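Long-range contact in glutathione S-transferase (Pseudomonas fluorescens, PDB 3M3M), which binds glutathione and probably transfers it to electrophilic substrates, as other glutathione S-transferases do: residues 91-96 and 158-163. Numbering follows the deposited sequence.
Sequences TQVLQW and SIADIA
Val93 CG1 sits only 3.4 Å from Ile159 CG1, tighter than two carbons usually pack, and the two side chains cross at about a right angle. Ile159 CG1 is placed against the valine by a chi1 of 54°, which sets it between its own backbone N and carbonyl carbon. The other methyl of Val93, CG2, lies over the hydroxyl of Ser158, with OG 3.6 Å away, so the valine straddles the start of helix 159-168. That start is a capping box: Ala160 N donates to Ser158 OG (3.1 Å), and Ser158 N donates to Asp161 OD2 (2.9 Å) on the anti lone pair of the carboxylate. Asp161 OD1, meanwhile, accepts from Leu152 N and Trp187 NE1, which fixes the rotation of the carboxylate. Such an N-capping box, built on a Ser-x-x-Asp sequence, is a recurring feature of the all-helical C-terminal domain of glutathione transferases. With an alanine at Val93 both branches would go, which is likely to open a gap beside Ile159 CG1 and take one apolar neighbour from the capping hydroxyl of Ser158. Next along the chain from Ile159, the small Ala160 lets the backbones come close, its CA 5.1 Å from that of Val93, and the short helix segments run nearly parallel, at 7°. Ala160 CB meets Trp96 CB, one turn on from Val93, at 3.5 Å, while the indole, with CG anti to the carbonyl carbon (chi1 -75°), swings away to Val141 and Gln145 of helix 125-146. On another flank, Ile159 reaches Met21 of helix 13-24 and Ala77 of helix 69-77, carrying the packing into the thioredoxin-like N-terminal domain.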
loop_
_atom_site.group_PDB
_atom_site.type_symbol
_atom_site.label_atom_id
_atom_site.label_comp_id
_atom_site.label_asym_id
_atom_site.label_seq_id
_atom_site.Cartn_x
_atom_site.Cartn_y
_atom_site.Cartn_z
ATOM N N THR A 91 -18.002 -2.354 -3.279
ATOM C CA THR A 91 -17.439 -3.539 -3.993
ATOM C C THR A 91 -16.326 -3.102 -4.943
ATOM O O THR A 91 -15.258 -3.777 -5.053
ATOM C CB THR A 91 -18.568 -4.273 -4.757
ATOM O OG1 THR A 91 -19.509 -4.688 -3.753
ATOM C CG2 THR A 91 -17.976 -5.547 -5.463
ATOM N N GLN A 92 -16.508 -1.945 -5.595
ATOM C CA GLN A 92 -15.443 -1.498 -6.486
ATOM C C GLN A 92 -14.168 -1.125 -5.751
ATOM O O GLN A 92 -13.079 -1.328 -6.286
ATOM C CB GLN A 92 -15.880 -0.334 -7.391
ATOM C CG GLN A 92 -16.949 -0.977 -8.410
ATOM C CD GLN A 92 -17.636 -0.020 -9.328
ATOM O OE1 GLN A 92 -18.175 1.004 -8.902
ATOM N NE2 GLN A 92 -17.721 -0.414 -10.633
ATOM N N VAL A 93 -14.312 -0.486 -4.590
ATOM C CA VAL A 93 -13.122 -0.229 -3.752
ATOM C C VAL A 93 -12.407 -1.576 -3.427
ATOM O O VAL A 93 -11.181 -1.687 -3.588
ATOM C CB VAL A 93 -13.531 0.543 -2.472
ATOM C CG1 VAL A 93 -12.418 0.429 -1.365
ATOM C CG2 VAL A 93 -13.897 1.981 -2.885
ATOM N N LEU A 94 -13.179 -2.602 -3.041
ATOM C CA LEU A 94 -12.546 -3.923 -2.673
ATOM C C LEU A 94 -11.968 -4.531 -3.920
ATOM O O LEU A 94 -10.916 -5.094 -3.837
ATOM C CB LEU A 94 -13.585 -4.915 -2.051
ATOM C CG LEU A 94 -14.051 -4.376 -0.669
ATOM C CD1 LEU A 94 -15.196 -5.278 -0.155
ATOM C CD2 LEU A 94 -12.889 -4.444 0.365
ATOM N N GLN A 95 -12.583 -4.321 -5.082
ATOM C CA GLN A 95 -12.029 -4.879 -6.330
ATOM C C GLN A 95 -10.613 -4.337 -6.520
ATOM O O GLN A 95 -9.724 -5.095 -6.806
ATOM C CB GLN A 95 -12.962 -4.422 -7.483
ATOM C CG GLN A 95 -12.434 -4.687 -8.841
ATOM C CD GLN A 95 -13.310 -3.948 -9.842
ATOM O OE1 GLN A 95 -14.399 -4.406 -10.218
ATOM N NE2 GLN A 95 -12.835 -2.746 -10.259
ATOM N N TRP A 96 -10.434 -3.010 -6.455
ATOM C CA TRP A 96 -9.119 -2.466 -6.653
ATOM C C TRP A 96 -8.121 -2.962 -5.555
ATOM O O TRP A 96 -6.951 -3.116 -5.851
ATOM C CB TRP A 96 -9.188 -0.903 -6.688
ATOM C CG TRP A 96 -9.752 -0.450 -7.966
ATOM C CD1 TRP A 96 -11.034 0.010 -8.143
ATOM C CD2 TRP A 96 -9.174 -0.586 -9.261
ATOM N NE1 TRP A 96 -11.301 0.222 -9.486
ATOM C CE2 TRP A 96 -10.154 -0.088 -10.198
ATOM C CE3 TRP A 96 -7.893 -0.990 -9.732
ATOM C CZ2 TRP A 96 -9.924 -0.060 -11.574
ATOM C CZ3 TRP A 96 -7.679 -0.962 -11.141
ATOM C CH2 TRP A 96 -8.697 -0.472 -12.023
ATOM N N SER A 158 -10.432 7.185 -2.097
ATOM C CA SER A 158 -10.886 6.091 -1.191
ATOM C C SER A 158 -9.672 5.237 -0.829
ATOM O O SER A 158 -8.541 5.450 -1.331
ATOM C CB SER A 158 -11.874 5.177 -1.957
ATOM O OG SER A 158 -11.206 4.426 -2.974
ATOM N N ILE A 159 -9.928 4.194 -0.021
ATOM C CA ILE A 159 -8.825 3.313 0.365
ATOM C C ILE A 159 -8.364 2.463 -0.807
ATOM O O ILE A 159 -7.344 1.837 -0.692
ATOM C CB ILE A 159 -9.247 2.359 1.564
ATOM C CG1 ILE A 159 -10.541 1.552 1.264
ATOM C CG2 ILE A 159 -9.497 3.294 2.813
ATOM C CD1 ILE A 159 -10.923 0.623 2.511
ATOM N N ALA A 160 -9.108 2.437 -1.922
ATOM C CA ALA A 160 -8.485 1.782 -3.129
ATOM C C ALA A 160 -7.315 2.619 -3.628
ATOM O O ALA A 160 -6.291 2.065 -4.012
ATOM C CB ALA A 160 -9.505 1.667 -4.287
ATOM N N ASP A 161 -7.468 3.939 -3.674
ATOM C CA ASP A 161 -6.323 4.798 -4.113
ATOM C C ASP A 161 -5.184 4.671 -3.126
ATOM O O ASP A 161 -4.052 4.628 -3.534
ATOM C CB ASP A 161 -6.833 6.266 -4.146
ATOM C CG ASP A 161 -8.038 6.434 -5.107
ATOM O OD1 ASP A 161 -7.901 6.264 -6.331
ATOM O OD2 ASP A 161 -9.127 6.709 -4.598
ATOM N N ILE A 162 -5.487 4.739 -1.823
ATOM C CA ILE A 162 -4.443 4.638 -0.788
ATOM C C ILE A 162 -3.685 3.277 -0.998
ATOM O O ILE A 162 -2.409 3.234 -1.036
ATOM C CB ILE A 162 -5.009 4.698 0.574
ATOM C CG1 ILE A 162 -5.587 6.144 0.844
ATOM C CG2 ILE A 162 -3.894 4.339 1.626
ATOM C CD1 ILE A 162 -6.470 6.208 2.074
ATOM N N ALA A 163 -4.435 2.203 -1.161
ATOM C CA ALA A 163 -3.791 0.867 -1.354
ATOM C C ALA A 163 -2.822 0.880 -2.557
ATOM O O ALA A 163 -1.706 0.288 -2.527
ATOM C CB ALA A 163 -4.912 -0.194 -1.515
#